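Local atomic coordinates of amino Transferase (Eubacterium rectale, PDB entry 3ELE), a protein that probably transfers amino groups between amino acids and keto acids, using the bound cofactor pyridoxal-5'-phosphate, as class I and II aminotransferases do. Residues V266-K269 with A270-Y273; H96-A99 with D100-Y103. All blocks are in the same frame, centred on the assembly; numbering follows the deposited sequence.

Contact 1: V266-K269 with A270-Y273; sequences VYDK and AELY
Asp268 caps the N-terminus of helix 269-282, and the side chains of Tyr267 and Lys269 meet Glu271 and Tyr273 along the first turn, a local contact where the loop after strand 258-261 enters the helix. As N-cap, Asp268 accepts from Glu271 N through OD1 at 3.2 Å; the N-H is fairly straight but reaches OD1 from above the carboxylate plane, 58° out of it. The first helical bonds follow at once, Leu272 N to Asp268 O and Tyr273 N to Lys269 O. Tyr267 stands across Glu271 and donates from OH to OE2 at 2.9 Å, meeting the carboxylate on its anti side, tilted out of its plane. That oxygen lies near the plane of the Tyr267 ring, at its edge, while Asp268 CB lies over one face, toward the rim. Leu272 points toward the loop, its CD2 4.1 Å from Val266 CG1. In the second subunit, Val4 packs on Tyr267 and Leu272, and Met2 on Glu271. On the far flank Lys269, bent at chi2 (-94°), runs beside Tyr273 and sets NZ over one face of the ring, 4.0 Å from its centroid and 20° off the normal: a cation-pi contact. NZ also donates to Asp100 O, and Tyr273 OH bonds to Leu102 O, tying both polar ends to the entry of strand 102-105. The carboxylates of Asp268 and Glu271 are stacked, with OD2 and OE1 3.9 Å apart; this proximity is probably offset in part by the Tyr267 hydroxyl and the helix N-terminus, whose dipole would favour negative charge.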
ATOM      1  N   VAL A 266      -1.122  15.823 -20.477  1.00 30.96           N
ATOM      2  CA  VAL A 266       0.028  14.927 -20.640  1.00 31.77           C
ATOM      3  C   VAL A 266      -0.057  14.353 -22.062  1.00 32.67           C
ATOM      4  O   VAL A 266      -1.159  14.327 -22.642  1.00 32.04           O
ATOM      5  CB  VAL A 266       0.104  13.788 -19.584  1.00 32.26           C
ATOM      6  CG1 VAL A 266       0.379  14.364 -18.205  1.00 26.35           C
ATOM      7  CG2 VAL A 266      -1.161  12.913 -19.571  1.00 31.20           C
ATOM      8  N   TYR A 267       1.088  13.925 -22.607  1.00 33.12           N
ATOM      9  CA  TYR A 267       1.231  13.397 -23.990  1.00 32.99           C
ATOM     10  C   TYR A 267       0.084  12.452 -24.423  1.00 33.21           C
ATOM     11  O   TYR A 267      -0.388  12.530 -25.555  1.00 32.97           O
ATOM     12  CB  TYR A 267       2.626  12.706 -24.180  1.00 32.99           C
ATOM     13  CG  TYR A 267       2.673  11.324 -23.558  1.00 33.44           C
ATOM     14  CD1 TYR A 267       2.640  11.153 -22.150  1.00 34.04           C
ATOM     15  CD2 TYR A 267       2.620  10.182 -24.354  1.00 32.55           C
ATOM     16  CE1 TYR A 267       2.602   9.875 -21.576  1.00 32.54           C
ATOM     17  CE2 TYR A 267       2.587   8.907 -23.781  1.00 31.91           C
ATOM     18  CZ  TYR A 267       2.584   8.767 -22.384  1.00 33.24           C
ATOM     19  OH  TYR A 267       2.561   7.518 -21.806  1.00 34.64           O
ATOM     20  N   ASP A 268      -0.355  11.585 -23.502  1.00 33.31           N
ATOM     21  CA  ASP A 268      -1.437  10.611 -23.728  1.00 33.87           C
ATOM     22  C   ASP A 268      -1.999  10.218 -22.339  1.00 33.99           C
ATOM     23  O   ASP A 268      -1.493   9.303 -21.700  1.00 33.80           O
ATOM     24  CB  ASP A 268      -0.894   9.394 -24.525  1.00 34.53           C
ATOM     25  CG  ASP A 268      -1.994   8.460 -25.041  1.00 34.46           C
ATOM     26  OD1 ASP A 268      -3.081   8.335 -24.436  1.00 32.53           O
ATOM     27  OD2 ASP A 268      -1.752   7.829 -26.090  1.00 39.65           O
ATOM     28  N   LYS A 269      -3.019  10.949 -21.877  1.00 33.08           N
ATOM     29  CA  LYS A 269      -3.646  10.711 -20.566  1.00 32.15           C
ATOM     30  C   LYS A 269      -4.171   9.308 -20.400  1.00 32.21           C
ATOM     31  O   LYS A 269      -3.896   8.684 -19.386  1.00 33.51           O
ATOM     32  CB  LYS A 269      -4.752  11.738 -20.274  1.00 32.22           C
ATOM     33  CG  LYS A 269      -5.307  11.695 -18.845  1.00 34.01           C
ATOM     34  CD  LYS A 269      -6.551  10.839 -18.693  1.00 34.01           C
ATOM     35  CE  LYS A 269      -6.938  10.704 -17.259  1.00 35.20           C
ATOM     36  NZ  LYS A 269      -8.105   9.790 -17.135  1.00 33.98           N
ATOM     37  N   ALA A 270      -4.904   8.801 -21.395  1.00 32.78           N
ATOM     38  CA  ALA A 270      -5.456   7.448 -21.321  1.00 31.95           C
ATOM     39  C   ALA A 270      -4.341   6.417 -21.074  1.00 31.47           C
ATOM     40  O   ALA A 270      -4.456   5.573 -20.172  1.00 30.65           O
ATOM     41  CB  ALA A 270      -6.258   7.120 -22.573  1.00 31.68           C
ATOM     42  N   GLU A 271      -3.244   6.545 -21.819  1.00 31.06           N
ATOM     43  CA  GLU A 271      -2.112   5.613 -21.711  1.00 31.96           C
ATOM     44  C   GLU A 271      -1.352   5.699 -20.386  1.00 31.92           C
ATOM     45  O   GLU A 271      -0.983   4.658 -19.819  1.00 32.44           O
ATOM     46  CB  GLU A 271      -1.119   5.835 -22.846  1.00 31.22           C
ATOM     47  CG  GLU A 271       0.104   4.930 -22.808  1.00 32.76           C
ATOM     48  CD  GLU A 271       0.962   5.124 -24.017  1.00 35.12           C
ATOM     49  OE1 GLU A 271       0.463   4.823 -25.101  1.00 35.44           O
ATOM     50  OE2 GLU A 271       2.117   5.574 -23.872  1.00 39.70           O
ATOM     51  N   LEU A 272      -1.051   6.925 -19.960  1.00 32.80           N
ATOM     52  CA  LEU A 272      -0.333   7.173 -18.704  1.00 32.63           C
ATOM     53  C   LEU A 272      -1.195   6.822 -17.498  1.00 32.62           C
ATOM     54  O   LEU A 272      -0.696   6.279 -16.503  1.00 33.27           O
ATOM     55  CB  LEU A 272       0.147   8.634 -18.623  1.00 34.21           C
ATOM     56  CG  LEU A 272       0.989   9.041 -17.388  1.00 33.55           C
ATOM     57  CD1 LEU A 272       2.168   8.106 -17.146  1.00 27.90           C
ATOM     58  CD2 LEU A 272       1.460  10.502 -17.515  1.00 32.57           C
ATOM     59  N   TYR A 273      -2.483   7.150 -17.563  1.00 32.88           N
ATOM     60  CA  TYR A 273      -3.407   6.802 -16.484  1.00 32.32           C
ATOM     61  C   TYR A 273      -3.540   5.285 -16.375  1.00 31.99           C
ATOM     62  O   TYR A 273      -3.611   4.775 -15.275  1.00 33.44           O
ATOM     63  CB  TYR A 273      -4.759   7.456 -16.684  1.00 33.36           C
ATOM     64  CG  TYR A 273      -5.669   7.395 -15.496  1.00 29.20           C
ATOM     65  CD1 TYR A 273      -5.644   8.390 -14.531  1.00 34.32           C
ATOM     66  CD2 TYR A 273      -6.593   6.354 -15.350  1.00 36.59           C
ATOM     67  CE1 TYR A 273      -6.508   8.356 -13.427  1.00 31.16           C
ATOM     68  CE2 TYR A 273      -7.476   6.311 -14.255  1.00 34.43           C
ATOM     69  CZ  TYR A 273      -7.424   7.316 -13.296  1.00 34.82           C
ATOM     70  OH  TYR A 273      -8.290   7.279 -12.223  1.00 32.30           O
TER

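Contact 2: H96-A99 with D100-Y103; sequences HFNA and DNLY
Ala99, Asn101 and Asp100 carry most of this short turn, in which Asn101 folds back on the chain before it. Its OD1 accepts from Asn98 N at 3.0 Å, in the amide's carbonyl plane and on a lone pair, with a nearly straight N-H (167°). Setting CG beside its own backbone N (chi1 -73°) brings the amide back to this position. The same oxygen lies at the edge of the Phe97 ring, near its plane, and takes a second bond from a water that also donates to His96 O. ND2 donates to Val262 O and Asp264 OD1, so both ends of the amide are engaged. In return Asn101 N donates to Asn98 O at 3.1 Å, and Leu102 N to Ala99 O at 3.1 Å. Asn98 OD1 accepts a weak bond from Asp100 N; the Asp100 carboxylate makes a salt bridge with Arg82. With a leucine in place of Asn101, Asn98 N, Val262 O and Asp264 OD1 would probably lose their side-chain mates, leaving the turn less firmly held. The i-to-i+3 backbone bonds mark a 3-10 turn linking helix 79-93 to strand 102-105, outermost within this chain in the large-domain mixed sheet, as in fold-type I PLP enzymes.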
ATOM      1  N   HIS A  96      -8.811  22.645 -14.690  1.00 30.81           N
ATOM      2  CA  HIS A  96     -10.047  22.069 -15.273  1.00 32.52           C
ATOM      3  C   HIS A  96     -10.071  20.535 -15.176  1.00 32.52           C
ATOM      4  O   HIS A  96     -10.484  19.837 -16.121  1.00 31.03           O
ATOM      5  CB  HIS A  96     -10.217  22.539 -16.739  1.00 33.96           C
ATOM      6  CG  HIS A  96      -9.029  22.247 -17.602  1.00 34.81           C
ATOM      7  ND1 HIS A  96      -7.970  23.121 -17.715  1.00 35.53           N
ATOM      8  CD2 HIS A  96      -8.710  21.164 -18.353  1.00 38.93           C
ATOM      9  CE1 HIS A  96      -7.056  22.598 -18.514  1.00 40.29           C
ATOM     10  NE2 HIS A  96      -7.477  21.407 -18.907  1.00 40.55           N
ATOM     11  N   PHE A  97      -9.668  20.020 -14.010  1.00 31.64           N
ATOM     12  CA  PHE A  97      -9.656  18.577 -13.770  1.00 31.28           C
ATOM     13  C   PHE A  97     -11.074  18.041 -13.539  1.00 31.27           C
ATOM     14  O   PHE A  97     -11.989  18.782 -13.179  1.00 29.84           O
ATOM     15  CB  PHE A  97      -8.827  18.199 -12.522  1.00 30.66           C
ATOM     16  CG  PHE A  97      -7.424  18.703 -12.545  1.00 27.50           C
ATOM     17  CD1 PHE A  97      -6.554  18.295 -13.548  1.00 31.46           C
ATOM     18  CD2 PHE A  97      -6.952  19.568 -11.550  1.00 32.93           C
ATOM     19  CE1 PHE A  97      -5.261  18.751 -13.585  1.00 31.35           C
ATOM     20  CE2 PHE A  97      -5.638  20.023 -11.569  1.00 31.31           C
ATOM     21  CZ  PHE A  97      -4.796  19.609 -12.593  1.00 30.38           C
ATOM     22  N   ASN A  98     -11.230  16.742 -13.779  1.00 32.15           N
ATOM     23  CA  ASN A  98     -12.459  16.011 -13.450  1.00 32.07           C
ATOM     24  C   ASN A  98     -12.053  14.820 -12.575  1.00 30.24           C
ATOM     25  O   ASN A  98     -10.865  14.594 -12.364  1.00 29.27           O
ATOM     26  CB  ASN A  98     -13.252  15.638 -14.723  1.00 33.20           C
ATOM     27  CG  ASN A  98     -12.494  14.726 -15.658  1.00 36.72           C
ATOM     28  OD1 ASN A  98     -11.929  13.706 -15.249  1.00 37.89           O
ATOM     29  ND2 ASN A  98     -12.514  15.062 -16.943  1.00 46.93           N
ATOM     30  N   ALA A  99     -13.030  14.064 -12.079  1.00 29.68           N
ATOM     31  CA  ALA A  99     -12.767  12.883 -11.222  1.00 29.83           C
ATOM     32  C   ALA A  99     -11.732  11.910 -11.842  1.00 30.43           C
ATOM     33  O   ALA A  99     -10.830  11.401 -11.150  1.00 30.47           O
ATOM     34  CB  ALA A  99     -14.071  12.137 -10.941  1.00 29.49           C
ATOM     35  N   ASP A 100     -11.827  11.703 -13.153  1.00 30.38           N
ATOM     36  CA  ASP A 100     -10.948  10.763 -13.866  1.00 31.37           C
ATOM     37  C   ASP A 100      -9.481  11.187 -14.033  1.00 31.00           C
ATOM     38  O   ASP A 100      -8.702  10.430 -14.598  1.00 31.74           O
ATOM     39  CB  ASP A 100     -11.558  10.379 -15.229  1.00 31.00           C
ATOM     40  CG  ASP A 100     -12.870   9.628 -15.091  1.00 36.22           C
ATOM     41  OD1 ASP A 100     -13.089   8.964 -14.057  1.00 37.52           O
ATOM     42  OD2 ASP A 100     -13.686   9.689 -16.030  1.00 41.98           O
ATOM     43  N   ASN A 101      -9.121  12.395 -13.594  1.00 31.31           N
ATOM     44  CA  ASN A 101      -7.735  12.837 -13.564  1.00 32.90           C
ATOM     45  C   ASN A 101      -7.042  12.362 -12.259  1.00 32.85           C
ATOM     46  O   ASN A 101      -5.825  12.501 -12.148  1.00 32.45           O
ATOM     47  CB  ASN A 101      -7.644  14.382 -13.683  1.00 34.91           C
ATOM     48  CG  ASN A 101      -7.952  14.897 -15.082  1.00 33.95           C
ATOM     49  OD1 ASN A 101      -8.921  15.613 -15.287  1.00 33.32           O
ATOM     50  ND2 ASN A 101      -7.130  14.534 -16.041  1.00 27.78           N
ATOM     51  N   LEU A 102      -7.799  11.799 -11.300  1.00 32.45           N
ATOM     52  CA  LEU A 102      -7.271  11.389  -9.981  1.00 32.35           C
ATOM     53  C   LEU A 102      -7.194   9.884  -9.810  1.00 32.84           C
ATOM     54  O   LEU A 102      -8.007   9.154 -10.393  1.00 33.04           O
ATOM     55  CB  LEU A 102      -8.130  11.969  -8.847  1.00 33.00           C
ATOM     56  CG  LEU A 102      -7.991  13.439  -8.428  1.00 33.68           C
ATOM     57  CD1 LEU A 102      -6.561  13.690  -7.933  1.00 31.75           C
ATOM     58  CD2 LEU A 102      -8.365  14.410  -9.524  1.00 35.52           C
ATOM     59  N   TYR A 103      -6.195   9.436  -9.041  1.00 31.55           N
ATOM     60  CA  TYR A 103      -6.048   8.024  -8.634  1.00 31.99           C
ATOM     61  C   TYR A 103      -5.746   8.068  -7.140  1.00 32.60           C
ATOM     62  O   TYR A 103      -4.706   8.596  -6.762  1.00 33.33           O
ATOM     63  CB  TYR A 103      -4.933   7.336  -9.428  1.00 31.39           C
ATOM     64  CG  TYR A 103      -4.738   5.871  -9.111  1.00 30.92           C
ATOM     65  CD1 TYR A 103      -3.968   5.474  -8.028  1.00 32.76           C
ATOM     66  CD2 TYR A 103      -5.302   4.881  -9.892  1.00 29.46           C
ATOM     67  CE1 TYR A 103      -3.778   4.140  -7.713  1.00 30.31           C
ATOM     68  CE2 TYR A 103      -5.124   3.544  -9.583  1.00 31.44           C
ATOM     69  CZ  TYR A 103      -4.351   3.175  -8.495  1.00 30.36           C
ATOM     70  OH  TYR A 103      -4.145   1.851  -8.161  1.00 32.27           O
TER
HETATM   71  O   HOH W   1      -8.903  17.772 -17.398  1.00 34.17           O

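In the fold
Contact 2 comes first along the chain and closes well before contact 1 opens, yet their centres lie 12 Å apart on the same side of the chain's centre. Contact 2 leads into strand 102-105, an outermost strand of the seven-stranded mixed sheet within this chain; contact 1 follows its antiparallel neighbour, strand 258-261, and starts helix 269-282. Two probable hydrogen bonds join the contacts directly, linking the helix start to the beginning of the strand. That strand runs on toward Gly107, Ala108 and Ala109 of the PLP pocket, though Leu102 itself is about 14 Å from a bound PLP. The pairing probably ties this sheet edge to the face met by Met2 and Val4 of the second subunit.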